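Long-range contacts in mannan endo-1,6-alpha-mannosidase (Chaetomium thermophilum, PDB 6RY0), which probably cleaves alpha-1,6-mannosidic linkages as a glycoside hydrolase family 76 enzyme and binds calcium, and is linked to transferring GPI-anchored glycoproteins into fungal cell walls: residues E58-I62 against E104-Q109; A44-M48 against Y98-I102; A114-P118 against Q130-G134. All blocks are in the same frame, centred on the assembly; numbering follows the deposited sequence. Where two conformers were deposited one is given.

Helix 99-108 meets helix 33-48 at its start (contact 2) and the loop 58-62 at its end (contact 1), about 12 Å between centres. Contact 3, also about 12 Å from contact 1 between centres, sets the loop that follows this helix against helix 127-142. Contacts 1 and 3 touch directly: the hydroxyl of Y116 probably hydrogen-bonds M106 O (OH to O 2.8 Å), and W133 packs on G61. Contacts 2 and 3 do not touch. Side chain to side chain, D129, whose calcium site is empty in this model, is about 5 Å from Q130 and 10 Å from Q109; D73, a ligand of the bound calcium, is about 11 Å from I62. Contact 2 lies away from both.

Contact 1 of 3, residues E58-I62 against E104-Q109; sequences EIPGI and EGMLHQ
P60 sits against the last turn of helix 99-108, between E104 and H108. Its CD stands 3.7 Å from the centroid of the H108 imidazole, almost on the ring normal, a CH-pi contact over the face. CG anti to the backbone N (chi1 -166°) turns the imidazole face to P60 CD. The tight part lies just behind, where two glycines let the chains close up: G61 N comes within 3.5 Å of G105 CA. G61 has the positive phi (96°) of the third position of a type II turn, and its lack of a side chain lets G105 come close. On the solvent side the fit is looser. The extended chain of E104 crosses the proline ring obliquely with CG and CD (CD to P60 CG 3.8 Å), and I59 CG2 reaches the exposed H108. Inside, the bent chain of Q109 carries NE2 to P60 O in a nearly straight hydrogen bond of 2.9 Å, in the carbonyl plane and in the plane of its own amide. W76, on helix 76-93, donates to Q109 OE1, while Y51 bonds G61 N. Held at both ends, the buried amide should have its flip fixed, and it ties the carbonyl of P60 to Q109.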
loop_
_atom_site.group_PDB
_atom_site.type_symbol
_atom_site.label_atom_id
_atom_site.label_comp_id
_atom_site.label_asym_id
_atom_site.label_seq_id
_atom_site.Cartn_x
_atom_site.Cartn_y
_atom_site.Cartn_z
ATOM N N GLU A 58 15.068 20.211 4.533
ATOM C CA GLU A 58 13.974 19.296 4.852
ATOM C C GLU A 58 14.438 17.849 4.695
ATOM O O GLU A 58 15.524 17.586 4.192
ATOM C CB GLU A 58 12.780 19.569 3.951
ATOM C CG GLU A 58 12.296 21.019 3.967
ATOM C CD GLU A 58 11.545 21.405 5.220
ATOM O OE1 GLU A 58 11.200 20.527 6.026
ATOM O OE2 GLU A 58 11.266 22.609 5.390
ATOM N N ILE A 59 13.598 16.918 5.126
ATOM C CA ILE A 59 13.929 15.510 5.140
ATOM C C ILE A 59 13.277 14.775 3.967
ATOM O O ILE A 59 12.062 14.691 3.882
ATOM C CB ILE A 59 13.424 14.890 6.456
ATOM C CG1 ILE A 59 14.027 15.590 7.675
ATOM C CG2 ILE A 59 13.705 13.389 6.480
ATOM C CD1 ILE A 59 13.495 15.075 8.992
ATOM N N PRO A 60 14.083 14.222 3.062
ATOM C CA PRO A 60 13.465 13.485 1.963
ATOM C C PRO A 60 12.680 12.270 2.419
ATOM O O PRO A 60 13.086 11.560 3.330
ATOM C CB PRO A 60 14.644 13.095 1.080
ATOM C CG PRO A 60 15.747 14.081 1.440
ATOM C CD PRO A 60 15.537 14.368 2.885
ATOM N N GLY A 61 11.591 12.012 1.715
ATOM C CA GLY A 61 10.844 10.785 1.862
ATOM C C GLY A 61 9.649 10.854 2.790
ATOM O O GLY A 61 8.912 9.881 2.861
ATOM N N ILE A 62 9.456 11.959 3.497
ATOM C CA ILE A 62 8.314 12.099 4.373
ATOM C C ILE A 62 7.466 13.289 3.986
ATOM O O ILE A 62 7.955 14.290 3.454
ATOM C CB ILE A 62 8.696 12.208 5.880
ATOM C CG1 ILE A 62 9.613 13.407 6.135
ATOM C CG2 ILE A 62 9.309 10.910 6.356
ATOM C CD1 ILE A 62 9.792 13.729 7.621
ATOM N N GLU A 104 15.229 9.932 -4.401
ATOM C CA GLU A 104 15.877 10.529 -3.233
ATOM C C GLU A 104 15.121 10.191 -1.950
ATOM O O GLU A 104 15.721 9.829 -0.924
ATOM C CB GLU A 104 16.009 12.044 -3.388
ATOM C CG GLU A 104 16.596 12.816 -2.201
ATOM C CD GLU A 104 16.451 14.344 -2.309
ATOM O OE1 GLU A 104 15.337 14.899 -2.487
ATOM O OE2 GLU A 104 17.488 14.996 -2.150
ATOM N N GLY A 105 13.807 10.323 -1.981
ATOM C CA GLY A 105 12.996 10.048 -0.822
ATOM C C GLY A 105 13.059 8.585 -0.396
ATOM O O GLY A 105 13.216 8.272 0.794
ATOM N N MET A 106 12.928 7.675 -1.367
ATOM C CA MET A 106 13.022 6.248 -1.046
ATOM C C MET A 106 14.382 5.901 -0.460
ATOM O O MET A 106 14.450 5.101 0.469
ATOM C CB MET A 106 12.698 5.414 -2.277
ATOM C CG MET A 106 11.238 5.579 -2.740
ATOM S SD MET A 106 10.788 4.725 -4.265
ATOM C CE MET A 106 10.895 3.012 -3.764
ATOM N N LEU A 107 15.464 6.435 -1.017
ATOM C CA LEU A 107 16.786 6.071 -0.535
ATOM C C LEU A 107 17.077 6.677 0.821
ATOM O O LEU A 107 17.854 6.113 1.598
ATOM C CB LEU A 107 17.829 6.511 -1.531
ATOM C CG LEU A 107 17.871 5.695 -2.822
ATOM C CD1 LEU A 107 18.859 6.281 -3.798
ATOM C CD2 LEU A 107 18.197 4.236 -2.556
ATOM N N HIS A 108 16.502 7.829 1.141
ATOM C CA HIS A 108 16.841 8.489 2.391
ATOM C C HIS A 108 16.360 7.714 3.597
ATOM O O HIS A 108 16.943 7.824 4.666
ATOM C CB HIS A 108 16.257 9.908 2.412
ATOM C CG HIS A 108 16.818 10.761 3.492
ATOM N ND1 HIS A 108 18.008 11.431 3.348
ATOM C CD2 HIS A 108 16.372 11.042 4.740
ATOM C CE1 HIS A 108 18.263 12.097 4.456
ATOM N NE2 HIS A 108 17.290 11.881 5.318
ATOM N N GLN A 109 15.292 6.929 3.430
ATOM C CA GLN A 109 14.578 6.319 4.554
ATOM C C GLN A 109 14.969 4.848 4.807
ATOM O O GLN A 109 14.345 4.205 5.647
ATOM C CB GLN A 109 13.080 6.450 4.347
ATOM C CG GLN A 109 12.618 7.923 4.392
ATOM C CD GLN A 109 12.893 8.585 5.718
ATOM O OE1 GLN A 109 12.978 7.919 6.749
ATOM N NE2 GLN A 109 13.025 9.900 5.716
#

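Contact 2 of 3, residues A44-M48 against Y98-I102; sequences AYDMM and YNHVI
Around the Y98 ring, M48 and A44 of helix 33-48 both approach obliquely, near different ring atoms: M48 CE lies 3.7 Å from CD1, and A44 CB 3.9 Å from CE2. The phenol oxygen extends past them to the helix backbone, with OH 3.5 Å from Y45 CA, and it also approaches the Y45 ring obliquely. The edge of that second ring has D46 OD1 in its plane. Y86 of helix 76-93 meets Y98 edge-to-face, and its hydroxyl is hydrogen-bonded to A44 O. M48 and Y98 run antiparallel alongside one another, a Met-aromatic contact in which SD lies 5.1 Å from the ring centroid and 42° off its normal. This pair joins the end of helix 33-48 to the start of helix 99-108 in the (alpha/alpha)6 barrel expected for glycoside hydrolase family 76, with the backbones well separated: the nearest CA atoms, of M48 and Y98, are 8.7 Å apart. M48 bends at both chi2 (61°) and chi3 (74°), which turns its methyl back toward the tyrosine. Its CE also touches V101 CG1 at 4.2 Å and I102 CD1 at 4.1 Å, while M82 packs on the same methionine from helix 76-93.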
loop_
_atom_site.group_PDB
_atom_site.type_symbol
_atom_site.label_atom_id
_atom_site.label_comp_id
_atom_site.label_asym_id
_atom_site.label_seq_id
_atom_site.Cartn_x
_atom_site.Cartn_y
_atom_site.Cartn_z
ATOM N N ALA A 44 -0.806 15.024 -9.999
ATOM C CA ALA A 44 0.535 14.742 -9.515
ATOM C C ALA A 44 1.191 16.027 -9.007
ATOM O O ALA A 44 1.929 16.016 -8.016
ATOM C CB ALA A 44 1.373 14.059 -10.595
ATOM N N TYR A 45 0.960 17.134 -9.698
ATOM C CA TYR A 45 1.443 18.446 -9.264
ATOM C C TYR A 45 0.811 18.826 -7.926
ATOM O O TYR A 45 1.516 19.216 -6.999
ATOM C CB TYR A 45 1.122 19.472 -10.383
ATOM C CG TYR A 45 1.494 20.881 -10.008
ATOM C CD1 TYR A 45 0.641 21.675 -9.264
ATOM C CD2 TYR A 45 2.726 21.423 -10.414
ATOM C CE1 TYR A 45 1.055 22.989 -8.891
ATOM C CE2 TYR A 45 3.114 22.709 -10.059
ATOM C CZ TYR A 45 2.302 23.445 -9.279
ATOM O OH TYR A 45 2.672 24.705 -8.872
ATOM N N ASP A 46 -0.513 18.749 -7.818
ATOM C CA ASP A 46 -1.167 19.159 -6.586
ATOM C C ASP A 46 -0.767 18.298 -5.410
ATOM O O ASP A 46 -0.616 18.815 -4.307
ATOM C CB ASP A 46 -2.681 19.171 -6.738
ATOM C CG ASP A 46 -3.209 20.455 -7.354
ATOM O OD1 ASP A 46 -2.395 21.366 -7.628
ATOM O OD2 ASP A 46 -4.462 20.561 -7.544
ATOM N N MET A 47 -0.559 17.003 -5.596
ATOM C CA MET A 47 -0.105 16.167 -4.496
ATOM C C MET A 47 1.326 16.568 -4.085
ATOM O O MET A 47 1.652 16.615 -2.906
ATOM C CB MET A 47 -0.179 14.693 -4.911
ATOM C CG MET A 47 0.383 13.683 -3.936
ATOM S SD MET A 47 -0.491 13.675 -2.387
ATOM C CE MET A 47 0.724 13.036 -1.256
ATOM N N MET A 48 2.167 16.877 -5.058
ATOM C CA MET A 48 3.556 17.196 -4.767
ATOM C C MET A 48 3.660 18.500 -3.983
ATOM O O MET A 48 4.624 18.669 -3.246
ATOM C CB MET A 48 4.389 17.239 -6.049
ATOM C CG MET A 48 5.904 17.332 -5.902
ATOM S SD MET A 48 6.551 15.887 -5.011
ATOM C CE MET A 48 6.604 14.386 -5.906
ATOM N N TYR A 98 8.922 13.500 -11.682
ATOM C CA TYR A 98 9.174 13.389 -10.253
ATOM C C TYR A 98 10.119 12.256 -9.881
ATOM O O TYR A 98 10.381 12.058 -8.698
ATOM C CB TYR A 98 7.839 13.265 -9.484
ATOM C CG TYR A 98 6.926 14.421 -9.790
ATOM C CD1 TYR A 98 7.195 15.699 -9.308
ATOM C CD2 TYR A 98 5.807 14.255 -10.600
ATOM C CE1 TYR A 98 6.382 16.782 -9.626
ATOM C CE2 TYR A 98 4.984 15.352 -10.935
ATOM C CZ TYR A 98 5.290 16.602 -10.438
ATOM O OH TYR A 98 4.499 17.706 -10.705
ATOM N N ASN A 99 10.643 11.529 -10.858
ATOM C CA ASN A 99 11.427 10.332 -10.541
ATOM C C ASN A 99 12.634 10.624 -9.649
ATOM O O ASN A 99 12.930 9.849 -8.738
ATOM C CB ASN A 99 11.866 9.586 -11.798
ATOM C CG ASN A 99 10.731 8.859 -12.479
ATOM O OD1 ASN A 99 9.592 8.873 -12.039
ATOM N ND2 ASN A 99 11.061 8.208 -13.588
ATOM N N HIS A 100 13.336 11.723 -9.882
ATOM C CA HIS A 100 14.512 12.042 -9.067
ATOM C C HIS A 100 14.135 12.297 -7.618
ATOM O O HIS A 100 14.814 11.850 -6.691
ATOM C CB HIS A 100 15.306 13.223 -9.677
ATOM C CG HIS A 100 14.605 14.556 -9.656
ATOM N ND1 HIS A 100 13.545 14.880 -10.484
ATOM C CD2 HIS A 100 14.887 15.687 -8.960
ATOM C CE1 HIS A 100 13.179 16.133 -10.263
ATOM N NE2 HIS A 100 13.990 16.649 -9.359
ATOM N N VAL A 101 13.053 13.037 -7.424
ATOM C CA VAL A 101 12.576 13.350 -6.086
ATOM C C VAL A 101 12.187 12.075 -5.333
ATOM O O VAL A 101 12.466 11.912 -4.142
ATOM C CB VAL A 101 11.332 14.322 -6.194
ATOM C CG1 VAL A 101 10.652 14.511 -4.868
ATOM C CG2 VAL A 101 11.737 15.654 -6.808
ATOM N N ILE A 102 11.532 11.167 -6.043
ATOM C CA ILE A 102 11.068 9.925 -5.458
ATOM C C ILE A 102 12.235 8.995 -5.148
ATOM O O ILE A 102 12.271 8.395 -4.072
ATOM C CB ILE A 102 10.012 9.300 -6.382
ATOM C CG1 ILE A 102 8.817 10.253 -6.548
ATOM C CG2 ILE A 102 9.605 7.911 -5.886
ATOM C CD1 ILE A 102 8.067 10.627 -5.293
#

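Contact 3 of 3, residues A114-P118 against Q130-G134; sequences ADYQP and QGFWG
Y116 lays its ring over the CB of W133, which stands 3.6 Å from the phenol centroid in a CH-pi contact. CG of Y116, anti to the carbonyl carbon (chi1 -74°), brings the ring across to the helix. The phenol and the five-membered ring of W133 are nearly parallel (21°) but strongly offset, centroids 5.0 Å apart; Y116 CE1 reaches W133 CE3 at 3.4 Å. Beyond it the phenol hydroxyl hydrogen-bonds M106 O. With CG anti to the backbone N (chi1 -176°) and an extended chain, Q130 carries its amide from helix 127-142 to D115. Its NE2 gives a nearly straight hydrogen bond of 3.0 Å to D115 O and also bonds T165, while OE1 meets R171 and Q166. Q117 crosses obliquely, its CG 3.3 Å from Q130 NE2. D115 turns it: OD1 accepts Q117 N at 3.0 Å in an Asx turn, clearly bent, and OD2 accepts Q117 NE2 at 2.9 Å, nearly straight, both from above the carboxylate plane. Buried Y116 O finds no partner. Gripped at both ends, the Q130 amide should keep its rotation beside D129, a calcium ligand in another structure of this protein, its site unoccupied here; a single hydrogen bond, beside the aromatic packing, joins loop to helix.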
loop_
_atom_site.group_PDB
_atom_site.type_symbol
_atom_site.label_atom_id
_atom_site.label_comp_id
_atom_site.label_asym_id
_atom_site.label_seq_id
_atom_site.Cartn_x
_atom_site.Cartn_y
_atom_site.Cartn_z
ATOM N N ALA A 114 19.739 -0.895 5.520
ATOM C CA ALA A 114 19.083 -1.055 4.219
ATOM C C ALA A 114 17.875 -1.994 4.314
ATOM O O ALA A 114 17.680 -2.881 3.480
ATOM C CB ALA A 114 20.054 -1.476 3.132
ATOM N N ASP A 115 17.047 -1.734 5.312
ATOM C CA ASP A 115 15.946 -2.608 5.671
ATOM C C ASP A 115 14.692 -1.828 6.044
ATOM O O ASP A 115 13.737 -2.408 6.561
ATOM C CB ASP A 115 16.320 -3.556 6.802
ATOM C CG ASP A 115 16.684 -2.857 8.081
ATOM O OD1 ASP A 115 16.712 -1.611 8.089
ATOM O OD2 ASP A 115 16.945 -3.571 9.075
ATOM N N TYR A 116 14.671 -0.512 5.788
ATOM C CA TYR A 116 13.554 0.341 6.186
ATOM C C TYR A 116 13.253 0.245 7.677
ATOM O O TYR A 116 12.101 0.347 8.098
ATOM C CB TYR A 116 12.321 0.151 5.284
ATOM C CG TYR A 116 12.520 0.793 3.938
ATOM C CD1 TYR A 116 12.634 2.165 3.837
ATOM C CD2 TYR A 116 12.607 0.067 2.766
ATOM C CE1 TYR A 116 12.853 2.791 2.630
ATOM C CE2 TYR A 116 12.814 0.686 1.529
ATOM C CZ TYR A 116 12.955 2.040 1.477
ATOM O OH TYR A 116 13.176 2.625 0.251
ATOM N N GLN A 117 14.318 0.162 8.494
ATOM C CA GLN A 117 14.200 0.293 9.939
ATOM C C GLN A 117 15.111 1.386 10.475
ATOM O O GLN A 117 15.925 1.159 11.362
ATOM C CB GLN A 117 14.484 -1.030 10.646
ATOM C CG GLN A 117 13.590 -2.146 10.113
ATOM C CD GLN A 117 13.627 -3.374 10.964
ATOM O OE1 GLN A 117 12.749 -3.572 11.811
ATOM N NE2 GLN A 117 14.646 -4.206 10.781
ATOM N N PRO A 118 14.976 2.611 9.959
ATOM C CA PRO A 118 15.782 3.685 10.498
ATOM C C PRO A 118 15.388 3.903 12.002
ATOM O O PRO A 118 14.253 4.031 12.362
ATOM C CB PRO A 118 15.388 4.875 9.620
ATOM C CG PRO A 118 14.024 4.603 9.163
ATOM C CD PRO A 118 14.022 3.087 8.948
ATOM N N GLN A 130 6.883 -0.533 8.112
ATOM C CA GLN A 130 8.042 -1.052 7.393
ATOM C C GLN A 130 7.592 -1.736 6.096
ATOM O O GLN A 130 8.217 -1.563 5.037
ATOM C CB GLN A 130 8.785 -2.052 8.291
ATOM C CG GLN A 130 10.052 -2.567 7.669
ATOM C CD GLN A 130 10.582 -3.839 8.291
ATOM O OE1 GLN A 130 9.833 -4.586 8.933
ATOM N NE2 GLN A 130 11.861 -4.119 8.070
ATOM N N GLY A 131 6.506 -2.484 6.177
ATOM C CA GLY A 131 5.977 -3.181 5.034
ATOM C C GLY A 131 5.607 -2.276 3.900
ATOM O O GLY A 131 5.889 -2.625 2.754
ATOM N N PHE A 132 4.981 -1.136 4.185
ATOM C CA PHE A 132 4.607 -0.231 3.091
ATOM C C PHE A 132 5.825 0.295 2.349
ATOM O O PHE A 132 5.787 0.433 1.127
ATOM C CB PHE A 132 3.719 0.897 3.586
ATOM C CG PHE A 132 2.276 0.585 3.492
ATOM C CD1 PHE A 132 1.578 0.870 2.350
ATOM C CD2 PHE A 132 1.603 -0.031 4.540
ATOM C CE1 PHE A 132 0.218 0.541 2.233
ATOM C CE2 PHE A 132 0.267 -0.370 4.406
ATOM C CZ PHE A 132 -0.395 -0.073 3.235
ATOM N N TRP A 133 6.915 0.598 3.060
ATOM C CA TRP A 133 8.153 0.984 2.385
ATOM C C TRP A 133 8.697 -0.165 1.562
ATOM O O TRP A 133 9.127 0.028 0.430
ATOM C CB TRP A 133 9.191 1.473 3.399
ATOM C CG TRP A 133 8.926 2.847 3.925
ATOM C CD1 TRP A 133 8.319 3.195 5.076
ATOM C CD2 TRP A 133 9.291 4.075 3.276
ATOM N NE1 TRP A 133 8.281 4.578 5.192
ATOM C CE2 TRP A 133 8.898 5.133 4.105
ATOM C CE3 TRP A 133 9.910 4.370 2.065
ATOM C CZ2 TRP A 133 9.109 6.474 3.751
ATOM C CZ3 TRP A 133 10.128 5.695 1.721
ATOM C CH2 TRP A 133 9.733 6.725 2.562
ATOM N N GLY A 134 8.702 -1.379 2.108
ATOM C CA GLY A 134 9.125 -2.538 1.347
ATOM C C GLY A 134 8.303 -2.752 0.099
ATOM O O GLY A 134 8.851 -3.112 -0.953
#